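Local atomic coordinates of pullulanase (Klebsiella oxytoca, PDB entry 2YOC), a protein that hydrolyses alpha-1,6-glucosidic linkages in pullulan and related alpha-dextrins, and is a substrate of a type 2 secretion system. Residues B[302-315]-B[340-352]. Residues are numbered along the deposited sequence; the frame is centred on the assembly and turned at random.
Sequences TAQQVDVVVYSADK and LKGAFYRYAMTVY
Strands 305-311 and 344-352 run antiparallel, their axes 4.5 Å apart at closest approach, and are laced by paired backbone hydrogen bonds from Gln305–Thr350 to Tyr311–Phe344. They are neighbours in the antiparallel beta sheet of the carbohydrate-binding module 48 region, the immunoglobulin-like N-terminal domain of isoamylase-type enzymes; strand 317-326 flanks 305-311 on its other edge, and 358-364 flanks 344-353. A classic beta bulge ends the ladder: Gln304 N (2.6 Å) and Gln305 N (3.2 Å) both donate to Thr350 O, the second on a lone pair in the carbonyl plane. Beyond it, a water bridges Thr302 O and Tyr352 N. One face of the pair is largely apolar. Val306, Val308 and Val310 lie there with Tyr345 and Tyr347, whose hydroxyls reach Asp366, and Met349, a selenomethionine folded back at chi2 and chi3, which brings CE within 3.6 Å of Ala303 CB while SE lies against Val306 CG1. Val310 CG1 touches both Ala343 CB and Leu340 CD2, and Trp332 and Trp334 of strand 331-336 add to this layer. On the other face, Val309 CG2 meets Ala348 CB at 3.7 Å. Farther along, Tyr311 OH comes within 3.2 Å of Arg346 NH2, the ring and guanidinium planes inclined at 73°; Tyr311 OH and Arg346 NE share Glu363 as partner, by hydrogen bond and salt bridge respectively. Past the strand end, the type I turn Ser312–Lys315 brings Lys315 over one face of Phe344 in a cation-pi contact. Its NZ also salt-bridges Glu564 and donates to Ala313 O, while CE sits 4.1 Å from the Phe344 ring centroid, only 9° off the ring normal.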
loop_
_atom_site.group_PDB
_atom_site.type_symbol
_atom_site.label_atom_id
_atom_site.label_comp_id
_atom_site.label_asym_id
_atom_site.label_seq_id
_atom_site.Cartn_x
_atom_site.Cartn_y
_atom_site.Cartn_z
ATOM N N THR B 302 -24.981 -0.240 -50.931
ATOM C CA THR B 302 -25.808 0.943 -51.132
ATOM C C THR B 302 -25.769 1.484 -52.554
ATOM O O THR B 302 -26.672 2.241 -52.928
ATOM C CB THR B 302 -25.494 2.019 -50.102
ATOM O OG1 THR B 302 -24.221 2.619 -50.371
ATOM C CG2 THR B 302 -25.596 1.498 -48.687
ATOM N N ALA B 303 -24.713 1.143 -53.322
ATOM C CA ALA B 303 -24.508 1.638 -54.676
ATOM C C ALA B 303 -25.717 1.377 -55.533
ATOM O O ALA B 303 -26.324 0.306 -55.434
ATOM C CB ALA B 303 -23.278 1.021 -55.309
ATOM N N GLN B 304 -26.126 2.408 -56.284
ATOM C CA GLN B 304 -27.244 2.376 -57.208
ATOM C C GLN B 304 -26.831 1.664 -58.486
ATOM O O GLN B 304 -27.638 0.955 -59.076
ATOM C CB GLN B 304 -27.733 3.794 -57.475
ATOM C CG GLN B 304 -28.733 4.232 -56.428
ATOM C CD GLN B 304 -29.147 5.661 -56.586
ATOM O OE1 GLN B 304 -29.335 6.179 -57.706
ATOM N NE2 GLN B 304 -29.363 6.309 -55.450
ATOM N N GLN B 305 -25.550 1.824 -58.868
ATOM C CA GLN B 305 -24.903 1.189 -60.021
ATOM C C GLN B 305 -23.373 1.057 -59.811
ATOM O O GLN B 305 -22.761 1.912 -59.163
ATOM C CB GLN B 305 -25.218 1.928 -61.331
ATOM C CG GLN B 305 -24.966 1.095 -62.591
ATOM C CD GLN B 305 -25.706 -0.229 -62.619
ATOM O OE1 GLN B 305 -26.934 -0.301 -62.388
ATOM N NE2 GLN B 305 -24.962 -1.308 -62.893
ATOM N N VAL B 306 -22.786 -0.041 -60.329
ATOM C CA VAL B 306 -21.353 -0.325 -60.352
ATOM C C VAL B 306 -21.033 -0.932 -61.718
ATOM O O VAL B 306 -21.743 -1.839 -62.147
ATOM C CB VAL B 306 -20.850 -1.255 -59.209
ATOM C CG1 VAL B 306 -19.318 -1.275 -59.155
ATOM C CG2 VAL B 306 -21.423 -0.865 -57.858
ATOM N N ASP B 307 -19.966 -0.435 -62.386
ATOM C CA ASP B 307 -19.464 -0.926 -63.689
ATOM C C ASP B 307 -17.942 -1.141 -63.597
ATOM O O ASP B 307 -17.262 -0.355 -62.927
ATOM C CB ASP B 307 -19.709 0.100 -64.826
ATOM C CG ASP B 307 -21.142 0.452 -65.212
ATOM O OD1 ASP B 307 -22.083 -0.095 -64.593
ATOM O OD2 ASP B 307 -21.323 1.294 -66.127
ATOM N N VAL B 308 -17.393 -2.162 -64.275
ATOM C CA VAL B 308 -15.942 -2.331 -64.321
ATOM C C VAL B 308 -15.535 -1.533 -65.546
ATOM O O VAL B 308 -16.134 -1.703 -66.610
ATOM C CB VAL B 308 -15.430 -3.790 -64.453
ATOM C CG1 VAL B 308 -13.939 -3.878 -64.114
ATOM C CG2 VAL B 308 -16.228 -4.760 -63.597
ATOM N N VAL B 309 -14.554 -0.652 -65.402
ATOM C CA VAL B 309 -14.048 0.132 -66.535
ATOM C C VAL B 309 -12.683 -0.454 -66.767
ATOM O O VAL B 309 -11.894 -0.503 -65.823
ATOM C CB VAL B 309 -13.976 1.662 -66.251
ATOM C CG1 VAL B 309 -13.585 2.436 -67.502
ATOM C CG2 VAL B 309 -15.291 2.181 -65.689
ATOM N N VAL B 310 -12.424 -0.949 -67.970
ATOM C CA VAL B 310 -11.148 -1.579 -68.298
ATOM C C VAL B 310 -10.349 -0.631 -69.195
ATOM O O VAL B 310 -10.867 -0.126 -70.197
ATOM C CB VAL B 310 -11.336 -2.997 -68.920
ATOM C CG1 VAL B 310 -10.005 -3.672 -69.219
ATOM C CG2 VAL B 310 -12.195 -3.886 -68.026
ATOM N N TYR B 311 -9.087 -0.390 -68.800
ATOM C CA TYR B 311 -8.167 0.508 -69.476
ATOM C C TYR B 311 -6.968 -0.160 -70.100
ATOM O O TYR B 311 -6.411 -1.118 -69.550
ATOM C CB TYR B 311 -7.646 1.554 -68.493
ATOM C CG TYR B 311 -8.684 2.545 -68.037
ATOM C CD1 TYR B 311 -8.942 3.694 -68.768
ATOM C CD2 TYR B 311 -9.382 2.356 -66.853
ATOM C CE1 TYR B 311 -9.853 4.642 -68.320
ATOM C CE2 TYR B 311 -10.319 3.281 -66.410
ATOM C CZ TYR B 311 -10.555 4.423 -67.150
ATOM O OH TYR B 311 -11.485 5.348 -66.741
ATOM N N SER B 312 -6.486 0.459 -71.192
ATOM C CA SER B 312 -5.270 0.072 -71.899
ATOM C C SER B 312 -4.096 0.493 -71.031
ATOM O O SER B 312 -4.307 1.109 -69.977
ATOM C CB SER B 312 -5.191 0.804 -73.240
ATOM O OG SER B 312 -5.194 2.221 -73.112
ATOM N N ALA B 313 -2.868 0.229 -71.496
ATOM C CA ALA B 313 -1.664 0.672 -70.795
ATOM C C ALA B 313 -1.550 2.199 -70.894
ATOM O O ALA B 313 -1.009 2.837 -69.989
ATOM C CB ALA B 313 -0.446 0.027 -71.413
ATOM N N ASP B 314 -2.102 2.777 -71.980
ATOM C CA ASP B 314 -2.125 4.218 -72.269
ATOM C C ASP B 314 -3.244 4.905 -71.484
ATOM O O ASP B 314 -3.418 6.121 -71.586
ATOM C CB ASP B 314 -2.321 4.447 -73.783
ATOM C CG ASP B 314 -1.702 3.377 -74.675
ATOM O OD1 ASP B 314 -0.623 2.830 -74.298
ATOM O OD2 ASP B 314 -2.273 3.111 -75.765
ATOM N N LYS B 315 -3.981 4.109 -70.690
ATOM C CA LYS B 315 -5.117 4.500 -69.861
ATOM C C LYS B 315 -6.306 4.977 -70.689
ATOM O O LYS B 315 -7.031 5.893 -70.279
ATOM C CB LYS B 315 -4.739 5.464 -68.716
ATOM C CG LYS B 315 -3.439 5.132 -67.987
ATOM C CD LYS B 315 -3.480 3.803 -67.257
ATOM C CE LYS B 315 -2.262 3.590 -66.401
ATOM N NZ LYS B 315 -1.089 3.233 -67.224
ATOM N N LEU B 340 -7.671 -10.596 -69.743
ATOM C CA LEU B 340 -7.571 -9.404 -68.917
ATOM C C LEU B 340 -6.372 -9.377 -67.972
ATOM O O LEU B 340 -6.137 -8.354 -67.329
ATOM C CB LEU B 340 -8.896 -9.131 -68.185
ATOM C CG LEU B 340 -10.117 -8.963 -69.087
ATOM C CD1 LEU B 340 -11.382 -9.186 -68.332
ATOM C CD2 LEU B 340 -10.146 -7.611 -69.734
ATOM N N LYS B 341 -5.584 -10.457 -67.895
ATOM C CA LYS B 341 -4.393 -10.442 -67.025
ATOM C C LYS B 341 -3.500 -9.242 -67.407
ATOM O O LYS B 341 -3.042 -9.149 -68.558
ATOM C CB LYS B 341 -3.609 -11.764 -67.134
ATOM C CG LYS B 341 -2.300 -11.837 -66.357
ATOM C CD LYS B 341 -1.483 -13.070 -66.779
ATOM C CE LYS B 341 -0.346 -13.454 -65.845
ATOM N NZ LYS B 341 0.685 -14.277 -66.559
ATOM N N GLY B 342 -3.325 -8.317 -66.456
ATOM C CA GLY B 342 -2.506 -7.123 -66.653
ATOM C C GLY B 342 -3.270 -5.870 -67.026
ATOM O O GLY B 342 -2.689 -4.779 -67.030
ATOM N N ALA B 343 -4.566 -5.998 -67.341
ATOM C CA ALA B 343 -5.367 -4.822 -67.674
ATOM C C ALA B 343 -5.580 -3.934 -66.443
ATOM O O ALA B 343 -5.616 -4.416 -65.291
ATOM C CB ALA B 343 -6.721 -5.220 -68.255
ATOM N N PHE B 344 -5.703 -2.622 -66.712
ATOM C CA PHE B 344 -5.954 -1.621 -65.700
ATOM C C PHE B 344 -7.448 -1.453 -65.559
ATOM O O PHE B 344 -8.189 -1.695 -66.512
ATOM C CB PHE B 344 -5.242 -0.308 -66.036
ATOM C CG PHE B 344 -3.742 -0.403 -65.902
ATOM C CD1 PHE B 344 -3.138 -0.414 -64.647
ATOM C CD2 PHE B 344 -2.931 -0.447 -67.026
ATOM C CE1 PHE B 344 -1.752 -0.496 -64.525
ATOM C CE2 PHE B 344 -1.543 -0.494 -66.906
ATOM C CZ PHE B 344 -0.964 -0.540 -65.657
ATOM N N TYR B 345 -7.903 -1.092 -64.366
ATOM C CA TYR B 345 -9.328 -0.945 -64.117
ATOM C C TYR B 345 -9.611 -0.082 -62.922
ATOM O O TYR B 345 -8.755 0.112 -62.038
ATOM C CB TYR B 345 -10.008 -2.335 -63.938
ATOM C CG TYR B 345 -9.708 -3.016 -62.623
ATOM C CD1 TYR B 345 -8.488 -3.643 -62.406
ATOM C CD2 TYR B 345 -10.660 -3.059 -61.601
ATOM C CE1 TYR B 345 -8.208 -4.276 -61.197
ATOM C CE2 TYR B 345 -10.386 -3.669 -60.377
ATOM C CZ TYR B 345 -9.153 -4.267 -60.175
ATOM O OH TYR B 345 -8.857 -4.855 -58.964
ATOM N N ARG B 346 -10.861 0.371 -62.869
ATOM C CA ARG B 346 -11.460 1.110 -61.777
ATOM C C ARG B 346 -12.940 0.761 -61.819
ATOM O O ARG B 346 -13.441 0.341 -62.865
ATOM C CB ARG B 346 -11.272 2.617 -61.982
ATOM C CG ARG B 346 -9.841 3.093 -61.811
ATOM C CD ARG B 346 -9.775 4.570 -61.602
ATOM N NE ARG B 346 -10.236 5.305 -62.776
ATOM C CZ ARG B 346 -9.568 6.303 -63.333
ATOM N NH1 ARG B 346 -8.395 6.681 -62.843
ATOM N NH2 ARG B 346 -10.075 6.942 -64.377
ATOM N N TYR B 347 -13.634 0.924 -60.701
ATOM C CA TYR B 347 -15.073 0.697 -60.621
ATOM C C TYR B 347 -15.730 2.031 -60.748
ATOM O O TYR B 347 -15.367 2.946 -60.016
ATOM C CB TYR B 347 -15.483 0.067 -59.269
ATOM C CG TYR B 347 -14.906 -1.309 -59.054
ATOM C CD1 TYR B 347 -15.189 -2.348 -59.933
ATOM C CD2 TYR B 347 -14.035 -1.563 -57.998
ATOM C CE1 TYR B 347 -14.630 -3.608 -59.763
ATOM C CE2 TYR B 347 -13.474 -2.826 -57.813
ATOM C CZ TYR B 347 -13.792 -3.850 -58.689
ATOM O OH TYR B 347 -13.269 -5.105 -58.528
ATOM N N ALA B 348 -16.678 2.162 -61.685
ATOM C CA ALA B 348 -17.433 3.397 -61.859
ATOM C C ALA B 348 -18.676 3.282 -60.974
ATOM O O ALA B 348 -19.570 2.457 -61.237
ATOM C CB ALA B 348 -17.819 3.578 -63.301
HETATM N N MSE B 349 -18.676 4.054 -59.863
HETATM C CA MSE B 349 -19.733 4.051 -58.867
HETATM C C MSE B 349 -20.842 5.049 -59.174
HETATM O O MSE B 349 -20.612 6.099 -59.783
HETATM C CB MSE B 349 -19.157 4.443 -57.512
HETATM C CG MSE B 349 -17.934 3.653 -57.087
HETATM SE SE MSE B 349 -18.311 1.788 -56.735
HETATM C CE MSE B 349 -19.783 2.008 -55.380
ATOM N N THR B 350 -22.043 4.720 -58.691
ATOM C CA THR B 350 -23.234 5.558 -58.658
ATOM C C THR B 350 -23.761 5.273 -57.259
ATOM O O THR B 350 -24.343 4.205 -57.025
ATOM C CB THR B 350 -24.206 5.252 -59.757
ATOM O OG1 THR B 350 -23.552 5.504 -60.996
ATOM C CG2 THR B 350 -25.431 6.098 -59.653
ATOM N N VAL B 351 -23.459 6.183 -56.309
ATOM C CA VAL B 351 -23.770 5.958 -54.916
ATOM C C VAL B 351 -24.058 7.246 -54.118
ATOM O O VAL B 351 -23.388 8.259 -54.290
ATOM C CB VAL B 351 -22.643 5.076 -54.291
ATOM C CG1 VAL B 351 -21.257 5.715 -54.448
ATOM C CG2 VAL B 351 -22.940 4.673 -52.848
ATOM N N TYR B 352 -25.033 7.174 -53.215
ATOM C CA TYR B 352 -25.361 8.275 -52.356
ATOM C C TYR B 352 -24.309 8.374 -51.236
ATOM O O TYR B 352 -24.086 7.400 -50.510
ATOM C CB TYR B 352 -26.778 8.100 -51.776
ATOM C CG TYR B 352 -27.041 9.009 -50.597
ATOM C CD1 TYR B 352 -27.286 10.365 -50.778
ATOM C CD2 TYR B 352 -26.962 8.533 -49.292
ATOM C CE1 TYR B 352 -27.513 11.212 -49.696
ATOM C CE2 TYR B 352 -27.162 9.376 -48.197
ATOM C CZ TYR B 352 -27.438 10.718 -48.402
ATOM O OH TYR B 352 -27.628 11.546 -47.311
HETATM O O HOH W 1 -26.688 5.083 -53.741
#